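Local coordinates for cortical-lytic enzyme (Bacillus cereus, PDB 4S3J), which hydrolyses partially degraded spore-cortex peptidoglycan during germination as an N-acetylglucosaminidase, probably recognising muramic acid delta-lactam residues specific to spore peptidoglycan, at residues A[45-50]-A[417-422]; A[108-113]-A[170-175]; A[304-309]-A[398-403]. All blocks are in the same frame, centred on the assembly; numbering follows the deposited sequence.

Contact 1 (A[45-50]-A[417-422]); sequences ALIVNT and NWRLLV
The torsions of Ile47 spread its two branches over neighbouring residues of helix 415-424. With chi1 at 54°, CG1 sits between the backbone N and the carbonyl carbon, and CG2 stands beside the backbone N. Chi2 near 173° then carries CD1 outward to Arg419, while CG2 turns to Leu420. The contact joins two domains. Ile47 belongs to strand 45-49 of a LysM domain, a strand that pairs antiparallel with strand 3-7. The helix packs on the TIM barrel of the family 18 glycosidase. The nearest CA atoms, those of Ile47 and Leu420, are 8.5 Å apart, so side chains alone bridge the gap.

Leu420 and Ile47 lie side by side, pointing opposite ways. Leu420 CD2 lies 4.1 Å from Ile47 CG2, a plain apolar contact. Ile3 and Ile5 of strand 3-7 extend this apolar patch. Ile3 touches both Ile47 and Arg419, and Ile5 touches Leu420.

Arg419 offers its aliphatic part to Ile47. Its CG is anti to the backbone N (chi1 176°), and the chain bends at chi2. The charged end is held by a salt bridge from NE to Glu423, one turn further along the helix. An ion pair from NH1 to Asp31 is long and weak. The methyl CD1 of Ile47 meets Arg419 CG at 3.6 Å and Arg419 CB at 3.8 Å.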
# COMPACT_ATOMS: atom_id res chain seq x y z
N ALA A 45 9.91 -3.87 -14.79
CA ALA A 45 8.55 -3.73 -15.28
C ALA A 45 8.22 -2.29 -15.58
O ALA A 45 8.27 -1.43 -14.69
CB ALA A 45 7.56 -4.25 -14.23
N LEU A 46 7.84 -2.02 -16.83
CA LEU A 46 7.51 -0.69 -17.29
C LEU A 46 6.03 -0.64 -17.64
O LEU A 46 5.42 -1.67 -17.99
CB LEU A 46 8.31 -0.28 -18.53
CG LEU A 46 9.83 -0.27 -18.36
CD1 LEU A 46 10.48 0.00 -19.71
CD2 LEU A 46 10.30 0.70 -17.31
N ILE A 47 5.45 0.56 -17.58
CA ILE A 47 4.16 0.76 -18.21
C ILE A 47 4.40 1.47 -19.56
O ILE A 47 5.24 2.40 -19.68
CB ILE A 47 3.18 1.51 -17.27
CG1 ILE A 47 3.76 2.82 -16.75
CG2 ILE A 47 2.84 0.60 -16.09
CD1 ILE A 47 2.72 3.64 -15.96
N VAL A 48 3.71 0.97 -20.59
CA VAL A 48 3.86 1.41 -21.98
C VAL A 48 2.51 1.53 -22.67
O VAL A 48 1.62 0.71 -22.45
CB VAL A 48 4.73 0.43 -22.80
CG1 VAL A 48 4.83 0.84 -24.29
CG2 VAL A 48 6.13 0.31 -22.20
N ASN A 49 2.36 2.56 -23.50
CA ASN A 49 1.19 2.69 -24.40
C ASN A 49 1.31 1.77 -25.58
O ASN A 49 2.18 1.97 -26.43
CB ASN A 49 1.08 4.13 -24.88
CG ASN A 49 -0.24 4.41 -25.56
OD1 ASN A 49 -0.74 3.58 -26.31
ND2 ASN A 49 -0.80 5.58 -25.32
N THR A 50 0.45 0.75 -25.63
CA THR A 50 0.44 -0.23 -26.73
C THR A 50 -0.85 -0.11 -27.54
O THR A 50 -1.27 -1.09 -28.16
CB THR A 50 0.59 -1.66 -26.20
OG1 THR A 50 -0.44 -1.92 -25.23
CG2 THR A 50 1.95 -1.81 -25.50
N ASN A 417 2.95 2.67 -9.65
CA ASN A 417 1.87 2.34 -8.73
C ASN A 417 0.70 3.32 -8.84
O ASN A 417 -0.47 2.92 -8.90
CB ASN A 417 2.40 2.31 -7.29
CG ASN A 417 1.29 2.20 -6.28
OD1 ASN A 417 0.63 1.16 -6.19
ND2 ASN A 417 1.04 3.28 -5.54
N TRP A 418 1.02 4.61 -8.87
CA TRP A 418 -0.01 5.63 -8.85
C TRP A 418 -0.75 5.70 -10.19
O TRP A 418 -1.97 5.80 -10.22
CB TRP A 418 0.62 6.97 -8.44
CG TRP A 418 1.29 6.82 -7.10
CD1 TRP A 418 2.62 6.78 -6.85
CD2 TRP A 418 0.63 6.64 -5.84
NE1 TRP A 418 2.84 6.61 -5.49
CE2 TRP A 418 1.64 6.50 -4.86
CE3 TRP A 418 -0.70 6.58 -5.45
CZ2 TRP A 418 1.33 6.32 -3.51
CZ3 TRP A 418 -0.99 6.39 -4.11
CH2 TRP A 418 0.02 6.27 -3.17
N ARG A 419 -0.02 5.56 -11.29
CA ARG A 419 -0.65 5.52 -12.59
C ARG A 419 -1.55 4.29 -12.72
O ARG A 419 -2.66 4.39 -13.24
CB ARG A 419 0.38 5.55 -13.71
CG ARG A 419 -0.25 5.42 -15.10
CD ARG A 419 -1.15 6.62 -15.42
NE ARG A 419 -1.78 6.51 -16.73
CZ ARG A 419 -1.23 6.92 -17.87
NH1 ARG A 419 -0.00 7.44 -17.88
NH2 ARG A 419 -1.89 6.78 -19.01
N LEU A 420 -1.09 3.13 -12.27
CA LEU A 420 -1.90 1.93 -12.38
C LEU A 420 -3.14 2.02 -11.48
O LEU A 420 -4.18 1.47 -11.81
CB LEU A 420 -1.08 0.69 -12.05
CG LEU A 420 -0.08 0.29 -13.13
CD1 LEU A 420 0.84 -0.78 -12.58
CD2 LEU A 420 -0.78 -0.16 -14.39
N LEU A 421 -3.03 2.71 -10.34
CA LEU A 421 -4.17 2.86 -9.46
C LEU A 421 -5.32 3.54 -10.21
O LEU A 421 -6.48 3.07 -10.14
CB LEU A 421 -3.79 3.68 -8.22
CG LEU A 421 -4.89 3.81 -7.16
CD1 LEU A 421 -5.19 2.47 -6.45
CD2 LEU A 421 -4.50 4.87 -6.16
N VAL A 422 -5.02 4.64 -10.90
CA VAL A 422 -6.06 5.38 -11.64
C VAL A 422 -6.49 4.68 -12.94
O VAL A 422 -7.62 4.89 -13.41
CB VAL A 422 -5.62 6.83 -12.01
CG1 VAL A 422 -5.34 7.62 -10.76
CG2 VAL A 422 -4.42 6.85 -12.89

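Contact 2 (A[108-113]-A[170-175]); sequences IAYLQP and MLVITN
Strands 108-111 and 170-174 run in the same general sense, with an angle of 55° between their directions and a closest axis approach of 10.4 Å. Ile108, Tyr110, Met170 and Val172 fill that distance with side chains. The two strands are not neighbours. Strand 135-143 pairs in parallel with both, in the order expected of a TIM barrel, and the contact lies inside the barrel wall, between the two strands that flank it.

Met170 is the central piece. Its CG stands beside the backbone N, and the chain bends at chi3 (59°), which separates the directions of sulfur and terminal methyl. SD lies 3.8 Å from Ile108 CG2. CE lies 4.0 Å from Tyr110 OH. Met170 runs roughly perpendicular to each of these two side chains. It also touches Asp214 and His216 of the adjoining strand 214-218.

The ring of Tyr110 reaches inward from its strand. Val172 CG2 approaches it obliquely, 4.4 Å from Tyr110 CE2. The ring also meets that of Trp408, and the Tyr110 side chain touches His216. Tyr110 is about 8 Å, side chain to side chain, from Glu220, the probable proton donor. Asn175, at the end of the second segment, donates from ND2 to the backbone O of Glu220.

Across the two segments the touches are van der Waals ones, made by methyls, a thioether sulfur and a phenol. They imply a largely apolar interior layer near the probable proton donor, where fit of shape relates the two strands.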
# COMPACT_ATOMS: atom_id res chain seq x y z
N ILE A 108 -5.64 5.23 0.77
CA ILE A 108 -5.00 5.94 1.86
C ILE A 108 -3.51 5.93 1.63
O ILE A 108 -2.99 4.95 1.10
CB ILE A 108 -5.26 5.30 3.23
CG1 ILE A 108 -6.77 5.16 3.48
CG2 ILE A 108 -4.56 6.10 4.34
CD1 ILE A 108 -7.07 4.18 4.58
N ALA A 109 -2.82 7.01 1.98
CA ALA A 109 -1.36 6.95 2.10
C ALA A 109 -0.90 7.59 3.40
O ALA A 109 -1.40 8.64 3.79
CB ALA A 109 -0.68 7.62 0.93
N TYR A 110 0.09 6.97 4.04
CA TYR A 110 0.68 7.46 5.27
C TYR A 110 1.91 8.29 5.00
O TYR A 110 2.69 7.98 4.11
CB TYR A 110 1.04 6.28 6.19
CG TYR A 110 -0.15 5.70 6.92
CD1 TYR A 110 -1.04 4.84 6.29
CD2 TYR A 110 -0.41 6.05 8.25
CE1 TYR A 110 -2.14 4.32 6.97
CE2 TYR A 110 -1.52 5.54 8.93
CZ TYR A 110 -2.38 4.67 8.27
OH TYR A 110 -3.51 4.14 8.90
N LEU A 111 2.09 9.34 5.81
CA LEU A 111 3.26 10.21 5.79
C LEU A 111 3.92 10.15 7.14
O LEU A 111 3.24 10.40 8.14
CB LEU A 111 2.86 11.66 5.47
CG LEU A 111 3.91 12.76 5.60
CD1 LEU A 111 4.97 12.60 4.51
CD2 LEU A 111 3.29 14.16 5.53
N GLN A 112 5.20 9.81 7.19
CA GLN A 112 5.92 9.70 8.45
C GLN A 112 7.28 10.35 8.33
O GLN A 112 8.25 9.67 7.99
CB GLN A 112 6.09 8.23 8.85
CG GLN A 112 6.81 8.07 10.19
CD GLN A 112 7.37 6.68 10.41
OE1 GLN A 112 7.97 6.08 9.51
NE2 GLN A 112 7.17 6.15 11.61
N PRO A 113 7.38 11.65 8.62
CA PRO A 113 8.69 12.31 8.51
C PRO A 113 9.65 11.90 9.63
O PRO A 113 9.21 11.43 10.68
CB PRO A 113 8.34 13.80 8.59
CG PRO A 113 6.88 13.88 8.34
CD PRO A 113 6.32 12.62 8.91
N MET A 170 -6.61 12.38 7.80
CA MET A 170 -6.93 11.58 9.00
C MET A 170 -6.22 12.12 10.23
O MET A 170 -5.08 12.62 10.15
CB MET A 170 -6.55 10.12 8.77
CG MET A 170 -7.40 9.40 7.72
SD MET A 170 -6.62 7.94 6.98
CE MET A 170 -6.32 6.91 8.40
N LEU A 171 -6.91 12.07 11.36
CA LEU A 171 -6.30 12.34 12.65
C LEU A 171 -5.77 11.01 13.16
O LEU A 171 -6.53 10.18 13.69
CB LEU A 171 -7.31 12.95 13.62
CG LEU A 171 -6.86 13.13 15.08
CD1 LEU A 171 -5.52 13.79 15.20
CD2 LEU A 171 -7.88 13.93 15.87
N VAL A 172 -4.47 10.77 12.96
CA VAL A 172 -3.87 9.52 13.33
C VAL A 172 -3.33 9.58 14.75
O VAL A 172 -2.42 10.34 15.04
CB VAL A 172 -2.71 9.14 12.37
CG1 VAL A 172 -2.10 7.81 12.76
CG2 VAL A 172 -3.18 9.10 10.91
N ILE A 173 -3.91 8.76 15.62
CA ILE A 173 -3.55 8.76 17.04
C ILE A 173 -2.90 7.44 17.43
O ILE A 173 -3.48 6.37 17.23
CB ILE A 173 -4.80 9.01 17.91
CG1 ILE A 173 -5.41 10.37 17.57
CG2 ILE A 173 -4.46 9.00 19.39
CD1 ILE A 173 -6.86 10.50 17.93
N THR A 174 -1.71 7.52 18.02
CA THR A 174 -0.97 6.33 18.45
C THR A 174 -0.77 6.29 19.95
O THR A 174 -0.76 7.33 20.62
CB THR A 174 0.43 6.25 17.79
OG1 THR A 174 1.16 7.47 18.02
CG2 THR A 174 0.32 6.04 16.29
N ASN A 175 -0.55 5.08 20.46
CA ASN A 175 -0.15 4.92 21.87
C ASN A 175 1.36 4.73 21.98
O ASN A 175 1.85 3.74 22.55
CB ASN A 175 -0.89 3.75 22.52
CG ASN A 175 -0.58 2.44 21.85
OD1 ASN A 175 -0.46 2.36 20.62
ND2 ASN A 175 -0.48 1.38 22.65

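Contact 3 (A[304-309]-A[398-403]); sequences EVLQYA and KEQGIG
Gln307 and Gln400 meet at a slant, with their amide planes 89° apart. The amide of Gln400 comes alongside the aliphatic part of Gln307, with Gln400 OE1 at 3.9 Å and Gln400 NE2 at 4.1 Å from Gln307 CG. The two amides do not bond directly. One water joins them, accepting from Gln307 NE2 at 3.1 Å and from Gln400 NE2 at 3.0 Å. Gln400 OE1 has a hydrogen bond of its own to a residue flanking one of the segments. The bend of Gln400 at chi2 (-66°) swings its amide back toward helix 299-312, whereas Gln307 runs extended beyond CG.

On the barrel side of this polar pair, Leu306 and Ile402 are roughly perpendicular. Leu306 CD2 meets Ile402 CD1 at 4.2 Å. Both helices belong to the outer layer of the TIM barrel, and Ile402 lies on the short link from helix 387-400 to strand 404-408. Ile318 of strand 318-330 touches both Leu306 and Ile402, so the apolar pair rests against the barrel wall.

Gly401 makes the turn out of the helix with positive phi (68°), a conformation that favours glycine. Just before it, the backbone O of Gln400 accepts a hydrogen bond from Lys310 NZ. The other methyl of Leu306, CD1, lies 4.4 Å from Gln400 CG.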
# COMPACT_ATOMS: atom_id res chain seq x y z
N GLU A 304 -5.19 -14.90 2.40
CA GLU A 304 -5.68 -15.60 3.60
C GLU A 304 -6.18 -14.62 4.65
O GLU A 304 -7.22 -14.85 5.31
CB GLU A 304 -4.59 -16.48 4.20
CG GLU A 304 -4.21 -17.69 3.37
CD GLU A 304 -3.20 -18.59 4.07
OE1 GLU A 304 -3.21 -18.63 5.32
OE2 GLU A 304 -2.40 -19.24 3.37
N VAL A 305 -5.44 -13.54 4.84
CA VAL A 305 -5.83 -12.51 5.80
C VAL A 305 -7.11 -11.80 5.35
O VAL A 305 -8.01 -11.58 6.16
CB VAL A 305 -4.70 -11.45 6.02
CG1 VAL A 305 -5.21 -10.29 6.88
CG2 VAL A 305 -3.49 -12.07 6.69
N LEU A 306 -7.21 -11.45 4.07
CA LEU A 306 -8.43 -10.81 3.59
C LEU A 306 -9.64 -11.74 3.74
O LEU A 306 -10.73 -11.27 4.10
CB LEU A 306 -8.30 -10.38 2.14
CG LEU A 306 -7.24 -9.30 1.91
CD1 LEU A 306 -7.18 -8.98 0.42
CD2 LEU A 306 -7.48 -8.04 2.72
N GLN A 307 -9.46 -13.03 3.47
CA GLN A 307 -10.56 -13.99 3.62
C GLN A 307 -10.98 -14.11 5.08
O GLN A 307 -12.17 -14.18 5.38
CB GLN A 307 -10.16 -15.35 3.08
CG GLN A 307 -9.98 -15.40 1.57
CD GLN A 307 -9.48 -16.74 1.11
OE1 GLN A 307 -8.54 -17.29 1.67
NE2 GLN A 307 -10.12 -17.28 0.10
N TYR A 308 -10.00 -14.14 5.99
CA TYR A 308 -10.34 -14.21 7.40
C TYR A 308 -11.06 -12.93 7.80
O TYR A 308 -12.09 -12.99 8.46
CB TYR A 308 -9.11 -14.41 8.28
CG TYR A 308 -9.48 -14.21 9.74
CD1 TYR A 308 -10.26 -15.14 10.40
CD2 TYR A 308 -9.12 -13.07 10.40
CE1 TYR A 308 -10.62 -14.95 11.73
CE2 TYR A 308 -9.48 -12.86 11.73
CZ TYR A 308 -10.24 -13.81 12.38
OH TYR A 308 -10.60 -13.60 13.70
N ALA A 309 -10.56 -11.78 7.35
CA ALA A 309 -11.19 -10.51 7.70
C ALA A 309 -12.66 -10.45 7.25
O ALA A 309 -13.53 -10.01 8.00
CB ALA A 309 -10.41 -9.36 7.11
N LYS A 398 -10.14 -6.72 -6.31
CA LYS A 398 -11.34 -6.89 -7.12
C LYS A 398 -12.04 -8.21 -6.81
O LYS A 398 -13.26 -8.25 -6.63
CB LYS A 398 -11.00 -6.82 -8.62
CG LYS A 398 -10.44 -5.47 -9.05
CD LYS A 398 -9.98 -5.49 -10.49
CE LYS A 398 -9.06 -4.30 -10.82
NZ LYS A 398 -8.77 -4.26 -12.30
N GLU A 399 -11.26 -9.29 -6.77
CA GLU A 399 -11.82 -10.61 -6.53
C GLU A 399 -12.49 -10.68 -5.16
O GLU A 399 -13.57 -11.25 -5.03
CB GLU A 399 -10.74 -11.69 -6.61
CG GLU A 399 -10.14 -11.89 -7.99
CD GLU A 399 -8.90 -12.76 -7.95
OE1 GLU A 399 -8.17 -12.72 -6.94
OE2 GLU A 399 -8.64 -13.49 -8.92
N GLN A 400 -11.85 -10.08 -4.16
CA GLN A 400 -12.33 -10.17 -2.78
C GLN A 400 -13.39 -9.12 -2.46
O GLN A 400 -14.09 -9.23 -1.44
CB GLN A 400 -11.15 -10.04 -1.81
CG GLN A 400 -10.17 -11.19 -1.90
CD GLN A 400 -10.78 -12.50 -1.45
OE1 GLN A 400 -11.57 -12.54 -0.51
NE2 GLN A 400 -10.43 -13.58 -2.13
N GLY A 401 -13.52 -8.11 -3.31
CA GLY A 401 -14.55 -7.10 -3.13
C GLY A 401 -14.36 -6.19 -1.93
O GLY A 401 -15.33 -5.73 -1.34
N ILE A 402 -13.12 -5.90 -1.55
CA ILE A 402 -12.89 -5.09 -0.35
C ILE A 402 -12.91 -3.59 -0.67
O ILE A 402 -12.99 -3.19 -1.83
CB ILE A 402 -11.58 -5.47 0.32
CG1 ILE A 402 -10.43 -5.30 -0.65
CG2 ILE A 402 -11.63 -6.93 0.81
CD1 ILE A 402 -9.09 -5.24 0.07
N GLY A 403 -12.89 -2.76 0.36
CA GLY A 403 -13.10 -1.34 0.19
C GLY A 403 -11.98 -0.54 -0.44
O GLY A 403 -12.22 0.42 -1.17
O HOH W 1 -12.30 -15.93 -1.63

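How the contacts relate
Contact 2 is barrel core, linking two strands through the interior near the probable catalytic residue. Contact 1 is also largely buried, but between domains, where a LysM strand meets a barrel helix. Contact 3 is only partly buried, on the outer helical layer. Helix 387-400 ends in contact 3 and also touches Leu420 of contact 1. Strand 404-408, which follows segment 398-403, pairs in parallel with strand 104-111 of contact 2. Chemistry follows place. Contact 2 uses sulfur, an aromatic ring and methyls; contact 1 adds an arginine stem at its edge; contact 3 has a water-bridged amide pair beside a small apolar pair. Their centres lie about 23 to 27 Å apart.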